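Local coordinates for protein DNA polymerase beta (PDB 4P4P) that probably extends DNA from deoxynucleoside triphosphates in base excision and double-strand break repair, as a metal-dependent family X polymerase, at residues G314-G319 / E348-R353; F148-E153 / Y267-V272; F116-I121 / I134-D139. All coordinates share one frame; numbering follows the deposited sequence.

Interaction 1 of 3, residues G314-G319 / E348-R353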
# COMPACT_ATOMS: atom_id res chain seq x y z
N GLY A 314 -11.26 -2.24 9.07
CA GLY A 314 -12.35 -1.70 9.87
C GLY A 314 -11.95 -1.16 11.23
O GLY A 314 -10.76 -1.06 11.56
N LEU A 315 -12.96 -0.79 12.01
CA LEU A 315 -12.78 -0.35 13.40
C LEU A 315 -13.50 -1.38 14.25
O LEU A 315 -14.70 -1.60 14.08
CB LEU A 315 -13.42 1.04 13.59
CG LEU A 315 -13.54 1.67 14.99
CD1 LEU A 315 -12.18 1.83 15.65
CD2 LEU A 315 -14.23 3.03 14.90
N PHE A 316 -12.77 -2.03 15.15
CA PHE A 316 -13.35 -3.16 15.88
C PHE A 316 -13.26 -2.93 17.38
O PHE A 316 -12.19 -2.64 17.91
CB PHE A 316 -12.62 -4.46 15.51
CG PHE A 316 -12.53 -4.70 14.03
CD1 PHE A 316 -13.52 -5.41 13.37
CD2 PHE A 316 -11.44 -4.24 13.30
CE1 PHE A 316 -13.43 -5.65 11.99
CE2 PHE A 316 -11.34 -4.47 11.93
CZ PHE A 316 -12.34 -5.18 11.28
N LYS A 317 -14.40 -3.06 18.05
CA LYS A 317 -14.48 -2.78 19.48
C LYS A 317 -14.15 -4.03 20.28
O LYS A 317 -14.94 -4.97 20.33
CB LYS A 317 -15.88 -2.27 19.86
CG LYS A 317 -15.98 -1.67 21.25
CD LYS A 317 -17.37 -1.07 21.49
CE LYS A 317 -17.33 0.04 22.54
NZ LYS A 317 -16.93 -0.47 23.87
N LEU A 318 -12.98 -4.02 20.90
CA LEU A 318 -12.46 -5.21 21.57
C LEU A 318 -12.76 -5.26 23.07
O LEU A 318 -12.99 -6.34 23.61
CB LEU A 318 -10.95 -5.27 21.37
CG LEU A 318 -10.41 -6.01 20.14
CD1 LEU A 318 -11.31 -5.83 18.94
CD2 LEU A 318 -8.99 -5.53 19.87
N GLY A 319 -12.74 -4.12 23.73
CA GLY A 319 -12.92 -4.08 25.18
C GLY A 319 -11.62 -3.92 25.94
O GLY A 319 -10.74 -3.14 25.55
N GLU A 348 -15.20 -13.95 14.50
CA GLU A 348 -15.21 -13.46 15.87
C GLU A 348 -14.71 -12.02 15.95
O GLU A 348 -15.09 -11.28 16.85
CB GLU A 348 -14.43 -14.36 16.81
CG GLU A 348 -14.61 -13.93 18.26
CD GLU A 348 -14.21 -14.99 19.26
OE1 GLU A 348 -13.76 -16.08 18.83
OE2 GLU A 348 -14.35 -14.72 20.48
N LEU A 349 -13.86 -11.64 15.01
CA LEU A 349 -13.42 -10.25 14.95
C LEU A 349 -14.50 -9.42 14.26
O LEU A 349 -14.77 -8.30 14.68
CB LEU A 349 -12.08 -10.15 14.21
CG LEU A 349 -11.46 -8.76 14.06
CD1 LEU A 349 -11.40 -8.05 15.41
CD2 LEU A 349 -10.07 -8.91 13.45
N GLU A 350 -15.14 -9.99 13.24
CA GLU A 350 -16.21 -9.28 12.52
C GLU A 350 -17.35 -8.88 13.46
O GLU A 350 -17.94 -7.80 13.31
CB GLU A 350 -16.75 -10.13 11.36
CG GLU A 350 -17.83 -9.45 10.48
CD GLU A 350 -17.34 -8.15 9.83
OE1 GLU A 350 -16.13 -8.05 9.54
OE2 GLU A 350 -18.15 -7.23 9.62
N ASP A 351 -17.65 -9.74 14.43
CA ASP A 351 -18.68 -9.48 15.43
C ASP A 351 -18.41 -8.19 16.20
O ASP A 351 -19.33 -7.58 16.76
CB ASP A 351 -18.77 -10.63 16.43
CG ASP A 351 -19.33 -11.89 15.83
OD1 ASP A 351 -20.04 -11.80 14.80
OD2 ASP A 351 -19.08 -12.97 16.40
N LYS A 352 -17.15 -7.78 16.26
CA LYS A 352 -16.76 -6.59 17.00
C LYS A 352 -16.79 -5.34 16.13
O LYS A 352 -16.47 -4.25 16.60
CB LYS A 352 -15.36 -6.76 17.58
CG LYS A 352 -15.15 -8.10 18.33
CD LYS A 352 -15.57 -7.98 19.79
CE LYS A 352 -15.45 -9.30 20.53
NZ LYS A 352 -16.30 -10.34 19.88
N ARG A 353 -17.17 -5.48 14.86
CA ARG A 353 -17.08 -4.35 13.95
C ARG A 353 -18.06 -3.22 14.31
O ARG A 353 -19.24 -3.46 14.55
CB ARG A 353 -17.31 -4.77 12.50
CG ARG A 353 -17.29 -3.57 11.54
CD ARG A 353 -17.73 -3.93 10.12
NE ARG A 353 -16.82 -4.87 9.47
CZ ARG A 353 -15.70 -4.52 8.86
NH1 ARG A 353 -15.32 -3.25 8.81
NH2 ARG A 353 -14.94 -5.46 8.29
O HOH W 1 -15.50 -0.89 10.54
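Phe-316 packs against Leu-349 and the guanidinium of Arg-353, and its atoms meet them in order from CB outward. CB lies 3.8 Å from CD1 of Leu-349. CG stands opposite the carbonyl carbon and beside the backbone N (chi1 -52°), a torsion that brings the ring against the side chain and carbonyl of Leu-349. Ring atom CG touches the same methyl, while CG of Leu-349 stands over one face, 4.2 Å from the Phe-316 ring centroid and displaced toward the rim, a CH-pi contact. Further out, CD1 of Phe-316 comes within 3.4 Å of the carbonyl O of Leu-349. CE1 then sits over the centre of one face of the Arg-353 guanidinium, with CZ beside it; the two planes are 60° apart, which rules out a parallel stack. Glu-350 holds the guanidinium in a side-on, two-nitrogen salt bridge: NE of Arg-353 meets OE2 of Glu-350 at 2.7 Å, and NH2 of Arg-353 meets OE1 at 3.1 Å on its syn lone pair. This grip keeps the guanidinium face turned to CE1 of Phe-316. NH1 of Arg-353 and the backbone N of Leu-315 both donate to one water. A type I turn from Glu-350 to Arg-353 brings the chain back to the strand, where Lys-317 N bonds Lys-352 O at 2.8 Å and a single beta bridge joins Phe-316 to Arg-353. Within the thumb, strand 314-317 pairs antiparallel with strand 308-311, Leu-318 and Leu-349 both rest on helix 321-331, and Pro-345 of strand 344-345 touches Phe-316, Glu-350 and Arg-353.

Interaction 2 of 3, residues F148-E153 / Y267-V272. With nucleotides of chain B.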
# COMPACT_ATOMS: atom_id res chain seq x y z
N PHE A 148 16.09 1.99 -10.23
CA PHE A 148 16.57 2.88 -9.18
C PHE A 148 16.38 4.38 -9.49
O PHE A 148 15.91 5.13 -8.64
CB PHE A 148 18.03 2.60 -8.83
CG PHE A 148 18.55 3.45 -7.70
CD1 PHE A 148 18.21 3.17 -6.39
CD2 PHE A 148 19.35 4.55 -7.96
CE1 PHE A 148 18.67 3.97 -5.36
CE2 PHE A 148 19.82 5.35 -6.93
CZ PHE A 148 19.48 5.06 -5.63
N TYR A 149 16.77 4.81 -10.68
CA TYR A 149 16.61 6.22 -11.06
C TYR A 149 15.13 6.64 -11.04
O TYR A 149 14.77 7.60 -10.36
CB TYR A 149 17.26 6.52 -12.43
CG TYR A 149 16.77 7.81 -13.08
CD1 TYR A 149 17.31 9.05 -12.72
CD2 TYR A 149 15.77 7.78 -14.04
CE1 TYR A 149 16.85 10.22 -13.30
CE2 TYR A 149 15.32 8.94 -14.63
CZ TYR A 149 15.85 10.16 -14.26
OH TYR A 149 15.38 11.31 -14.86
N ASP A 150 14.29 5.93 -11.78
CA ASP A 150 12.86 6.24 -11.83
C ASP A 150 12.21 6.32 -10.46
O ASP A 150 11.48 7.26 -10.15
CB ASP A 150 12.12 5.17 -12.62
CG ASP A 150 12.61 5.04 -14.03
OD1 ASP A 150 13.60 4.30 -14.24
OD2 ASP A 150 12.00 5.66 -14.93
N ILE A 151 12.46 5.31 -9.64
CA ILE A 151 11.83 5.19 -8.33
C ILE A 151 12.09 6.42 -7.49
O ILE A 151 11.24 6.86 -6.72
CB ILE A 151 12.32 3.93 -7.60
CG1 ILE A 151 11.72 2.69 -8.29
CG2 ILE A 151 11.92 3.99 -6.11
CD1 ILE A 151 12.38 1.38 -7.91
N ASN A 152 13.27 7.00 -7.67
CA ASN A 152 13.67 8.15 -6.87
C ASN A 152 13.39 9.49 -7.54
O ASN A 152 13.78 10.52 -7.01
CB ASN A 152 15.12 7.99 -6.40
CG ASN A 152 15.28 6.82 -5.42
OD1 ASN A 152 15.11 6.97 -4.20
ND2 ASN A 152 15.64 5.67 -5.96
N GLU A 153 12.70 9.48 -8.68
CA GLU A 153 12.16 10.70 -9.27
C GLU A 153 10.78 10.95 -8.69
O GLU A 153 9.88 10.12 -8.84
CB GLU A 153 12.04 10.57 -10.80
CG GLU A 153 13.36 10.52 -11.54
CD GLU A 153 14.13 11.80 -11.36
OE1 GLU A 153 13.75 12.81 -11.99
OE2 GLU A 153 15.10 11.79 -10.58
N TYR A 267 6.86 9.46 -20.50
CA TYR A 267 6.77 9.59 -19.05
C TYR A 267 7.77 8.69 -18.33
O TYR A 267 8.19 7.66 -18.86
CB TYR A 267 5.35 9.31 -18.57
CG TYR A 267 4.38 10.40 -18.95
CD1 TYR A 267 4.18 11.50 -18.13
CD2 TYR A 267 3.66 10.33 -20.15
CE1 TYR A 267 3.30 12.51 -18.49
CE2 TYR A 267 2.76 11.33 -20.51
CZ TYR A 267 2.59 12.41 -19.68
OH TYR A 267 1.71 13.41 -20.03
N LYS A 268 8.16 9.09 -17.13
CA LYS A 268 8.95 8.21 -16.27
C LYS A 268 8.09 7.06 -15.74
O LYS A 268 6.87 7.18 -15.63
CB LYS A 268 9.54 9.00 -15.10
CG LYS A 268 10.61 9.98 -15.53
CD LYS A 268 10.88 11.01 -14.46
CE LYS A 268 11.59 12.23 -15.04
NZ LYS A 268 11.82 13.26 -13.99
N ALA A 269 8.72 5.93 -15.45
CA ALA A 269 8.03 4.85 -14.75
C ALA A 269 7.91 5.23 -13.29
O ALA A 269 8.82 5.83 -12.71
CB ALA A 269 8.79 3.55 -14.89
N ARG A 270 6.78 4.86 -12.69
CA ARG A 270 6.46 5.27 -11.33
C ARG A 270 6.12 4.05 -10.49
O ARG A 270 5.55 3.08 -10.99
CB ARG A 270 5.26 6.21 -11.36
CG ARG A 270 5.40 7.38 -12.33
CD ARG A 270 6.63 8.18 -12.01
NE ARG A 270 6.54 9.55 -12.49
CZ ARG A 270 7.42 10.49 -12.19
NH1 ARG A 270 8.45 10.20 -11.41
NH2 ARG A 270 7.27 11.73 -12.67
N ARG A 271 6.45 4.10 -9.21
CA ARG A 271 5.97 3.08 -8.30
C ARG A 271 4.44 3.16 -8.23
O ARG A 271 3.87 4.23 -7.99
CB ARG A 271 6.59 3.25 -6.92
CG ARG A 271 8.01 2.70 -6.83
CD ARG A 271 7.99 1.17 -6.66
NE ARG A 271 7.52 0.81 -5.33
CZ ARG A 271 6.30 0.36 -5.06
NH1 ARG A 271 5.42 0.20 -6.04
NH2 ARG A 271 5.95 0.05 -3.81
N VAL A 272 3.79 2.03 -8.48
CA VAL A 272 2.34 1.91 -8.36
C VAL A 272 1.97 0.81 -7.37
O VAL A 272 2.41 -0.33 -7.49
CB VAL A 272 1.67 1.63 -9.73
CG1 VAL A 272 0.17 1.47 -9.56
CG2 VAL A 272 1.98 2.76 -10.73
P DC B 6 7.88 0.51 -0.42
OP1 DC B 6 7.74 0.92 -1.83
OP2 DC B 6 8.87 1.16 0.46
O5' DC B 6 6.47 0.63 0.33
C5' DC B 6 5.25 0.37 -0.37
C4' DC B 6 4.05 0.64 0.52
O4' DC B 6 4.01 -0.39 1.54
C3' DC B 6 4.13 1.91 1.35
O3' DC B 6 4.03 3.09 0.56
C2' DC B 6 3.03 1.65 2.36
C1' DC B 6 3.39 0.19 2.68
N1 DC B 6 4.25 -0.04 3.88
C2 DC B 6 3.56 -0.33 5.05
O2 DC B 6 2.32 -0.34 5.01
N3 DC B 6 4.25 -0.57 6.19
C4 DC B 6 5.57 -0.54 6.19
N4 DC B 6 6.16 -0.78 7.37
C5 DC B 6 6.32 -0.24 5.00
C6 DC B 6 5.61 -0.01 3.87
O HOH W 2 8.91 7.87 -9.98
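Near the start of 267-272, Lys-268 reaches Glu-153, its chain extended beyond CG so that NZ lies 2.8 Å from OE1 of Glu-153. This salt bridge uses the anti lone pair of the carboxylate oxygen, on the side away from OE2, and Tyr-149 OH lies near CE of Lys-268. Next, Ala-269 N gives a weak hydrogen bond of 3.3 Å to OD2 of Asp-150, whose CB rests against Ala-269 O. Arg-270 starts out away from the helix, but a bend at chi2 (-58°) curls it back. Its NH1 comes 2.9 Å from Glu-153 O at an angle too poor for a hydrogen bond; a water accepts from this NH1 and lies in hydrogen-bonding reach of Asp-150 O. Glu-159 holds NH2 in a salt bridge, and CB of Lys-268 covers one guanidinium face. Arg-271 lays its CG 4.0 Å from CG1 of Ile-151, then bends twice, and its NH2 bonds OP1 of DC6 of chain B at 2.8 Å (161°), with the phosphate at the guanidinium edge. Asp-273 forms a salt bridge with NH1 of Arg-271, whose side chain lies about 4 Å from that of the magnesium ligand Asp-196 (nearest atoms). The chemistry thus shifts from a partly exposed ion pair, between the loops after helix 148-151 and before strand 270-277, to a buried arginine that links DNA phosphate with the acidic metal-site region, whose negative charge it may partly offset.

Interaction 3 of 3, residues F116-I121 / I134-D139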
# COMPACT_ATOMS: atom_id res chain seq x y z
N PHE A 116 27.65 -6.21 1.78
CA PHE A 116 28.89 -5.77 2.36
C PHE A 116 29.83 -6.96 2.62
O PHE A 116 30.91 -7.04 2.03
CB PHE A 116 28.61 -5.01 3.66
CG PHE A 116 29.81 -4.31 4.22
CD1 PHE A 116 30.66 -4.97 5.10
CD2 PHE A 116 30.08 -2.99 3.88
CE1 PHE A 116 31.77 -4.32 5.61
CE2 PHE A 116 31.19 -2.35 4.39
CZ PHE A 116 32.04 -3.01 5.26
N ASP A 117 29.40 -7.90 3.46
CA ASP A 117 30.24 -9.04 3.84
C ASP A 117 30.65 -9.95 2.68
O ASP A 117 31.84 -10.14 2.42
CB ASP A 117 29.54 -9.87 4.92
CG ASP A 117 29.35 -9.09 6.21
OD1 ASP A 117 30.20 -8.23 6.49
OD2 ASP A 117 28.36 -9.34 6.92
N ARG A 118 29.66 -10.51 1.99
CA ARG A 118 29.93 -11.47 0.92
C ARG A 118 30.50 -10.81 -0.33
O ARG A 118 31.37 -11.37 -1.00
CB ARG A 118 28.66 -12.24 0.56
CG ARG A 118 28.05 -13.04 1.70
CD ARG A 118 26.60 -13.42 1.39
NE ARG A 118 26.39 -13.72 -0.02
CZ ARG A 118 25.87 -12.87 -0.91
NH1 ARG A 118 25.51 -11.66 -0.53
NH2 ARG A 118 25.72 -13.24 -2.18
N GLU A 119 30.00 -9.63 -0.66
CA GLU A 119 30.31 -9.05 -1.96
C GLU A 119 31.27 -7.86 -1.88
O GLU A 119 31.85 -7.44 -2.89
CB GLU A 119 29.02 -8.67 -2.68
CG GLU A 119 27.96 -9.77 -2.65
CD GLU A 119 28.32 -10.96 -3.53
OE1 GLU A 119 29.18 -10.80 -4.42
OE2 GLU A 119 27.74 -12.05 -3.33
N GLY A 120 31.45 -7.32 -0.67
CA GLY A 120 32.35 -6.20 -0.47
C GLY A 120 31.82 -4.93 -1.10
O GLY A 120 32.57 -4.10 -1.61
N ILE A 121 30.50 -4.78 -1.07
CA ILE A 121 29.84 -3.62 -1.66
C ILE A 121 29.54 -2.57 -0.61
O ILE A 121 28.89 -2.86 0.40
CB ILE A 121 28.57 -4.04 -2.41
CG1 ILE A 121 28.96 -4.85 -3.64
CG2 ILE A 121 27.72 -2.81 -2.78
CD1 ILE A 121 27.79 -5.44 -4.38
N ILE A 134 25.65 -10.92 -9.38
CA ILE A 134 25.35 -11.51 -8.08
C ILE A 134 24.07 -12.34 -8.23
O ILE A 134 22.96 -11.81 -8.13
CB ILE A 134 25.13 -10.43 -7.01
CG1 ILE A 134 26.37 -9.54 -6.88
CG2 ILE A 134 24.80 -11.05 -5.67
CD1 ILE A 134 26.16 -8.31 -6.01
N PRO A 135 24.22 -13.64 -8.50
CA PRO A 135 23.11 -14.55 -8.82
C PRO A 135 22.04 -14.69 -7.73
O PRO A 135 20.92 -15.07 -8.04
CB PRO A 135 23.81 -15.89 -9.06
CG PRO A 135 25.18 -15.52 -9.50
CD PRO A 135 25.53 -14.30 -8.67
N SER A 136 22.39 -14.35 -6.49
CA SER A 136 21.49 -14.54 -5.35
C SER A 136 20.46 -13.42 -5.11
O SER A 136 19.69 -13.47 -4.15
CB SER A 136 22.31 -14.69 -4.07
OG SER A 136 22.84 -13.43 -3.67
N LEU A 137 20.46 -12.38 -5.95
CA LEU A 137 19.51 -11.29 -5.74
C LEU A 137 18.11 -11.76 -6.14
O LEU A 137 17.96 -12.54 -7.07
CB LEU A 137 19.91 -10.05 -6.55
CG LEU A 137 21.29 -9.42 -6.34
CD1 LEU A 137 21.42 -8.18 -7.20
CD2 LEU A 137 21.51 -9.10 -4.88
N THR A 138 17.08 -11.28 -5.44
CA THR A 138 15.74 -11.70 -5.80
C THR A 138 15.32 -10.96 -7.06
O THR A 138 15.95 -9.96 -7.43
CB THR A 138 14.72 -11.45 -4.66
OG1 THR A 138 14.74 -10.07 -4.30
CG2 THR A 138 15.09 -12.26 -3.44
N ASP A 139 14.29 -11.46 -7.73
CA ASP A 139 13.70 -10.73 -8.84
C ASP A 139 13.25 -9.33 -8.39
O ASP A 139 13.42 -8.36 -9.13
CB ASP A 139 12.53 -11.49 -9.46
CG ASP A 139 12.95 -12.81 -10.10
OD1 ASP A 139 14.16 -13.01 -10.36
OD2 ASP A 139 12.07 -13.67 -10.35
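Ile-121 and Ile-134 meet tip to tip, CD1 to CD1 at 3.7 Å, and form the buried, tightly packed part of the contact. In both residues CG1 stands opposite the carbonyl carbon and beside the backbone N (chi1 -68° and -58°), and with chi2 anti as well, CG1 and CD1 extend toward the partner. Gly-120, with positive phi, ends helix 109-119 just before this pair. Leu-101 of helix 94-101, together with Leu-127 of helix 124-130, packs on Ile-121 as well, so the isoleucine pair belongs to a small apolar core shared by the fingers helices. Toward solvent the fit loosens. Glu-119 and Ile-134 lie alongside each other, pointing opposite ways, CG of Glu-119 lying 4.1 Å from CD1 of Ile-134, and OE1 and OE2 of Glu-119 each 3.9 Å from the CG1 and CG2 branches of Ile-134 respectively. Beyond it, Arg-118 bends at chi3 and sets NH2 2.6 Å from OE2 of Glu-119, a salt bridge between neighbours in the chain. CG2 of Ile-134 sits near the guanidinium plane, at its edge. The same NH2 is 3.2 Å from OG of Ser-136, on the type I turn from Ile-134 to Leu-137. That turn leads to Thr-138, which caps helix 139-146 and packs on a sugar of the bound DNA. Across the two segments the contact therefore combines an isoleucine pair with a rim of charged and polar side chains: the one salt bridge lies within 116-121, where it may partly balance the Glu-119 carboxylate beside Ile-134.

Overall arrangement
Interaction 3 comes first along the chain and closes a short loop within the fingers, bringing the end of helix 109-119 to the segment after helix 124-130. Interaction 2 opens later, at helix 148-151, and spans 113 intervening residues to join the helix 148-151 region to strand 270-277 of the palm sheet. Interaction 1 follows in the thumb, where 28 residues lie between segments 314-319 and 348-353. The three loops run in series, none nested or crossing. Interactions 2 and 3 have centres about 23 Å apart; interaction 1 lies on the opposite side of the chain's centre, about 39 Å from interaction 2 and 44 Å from interaction 3, centre to centre.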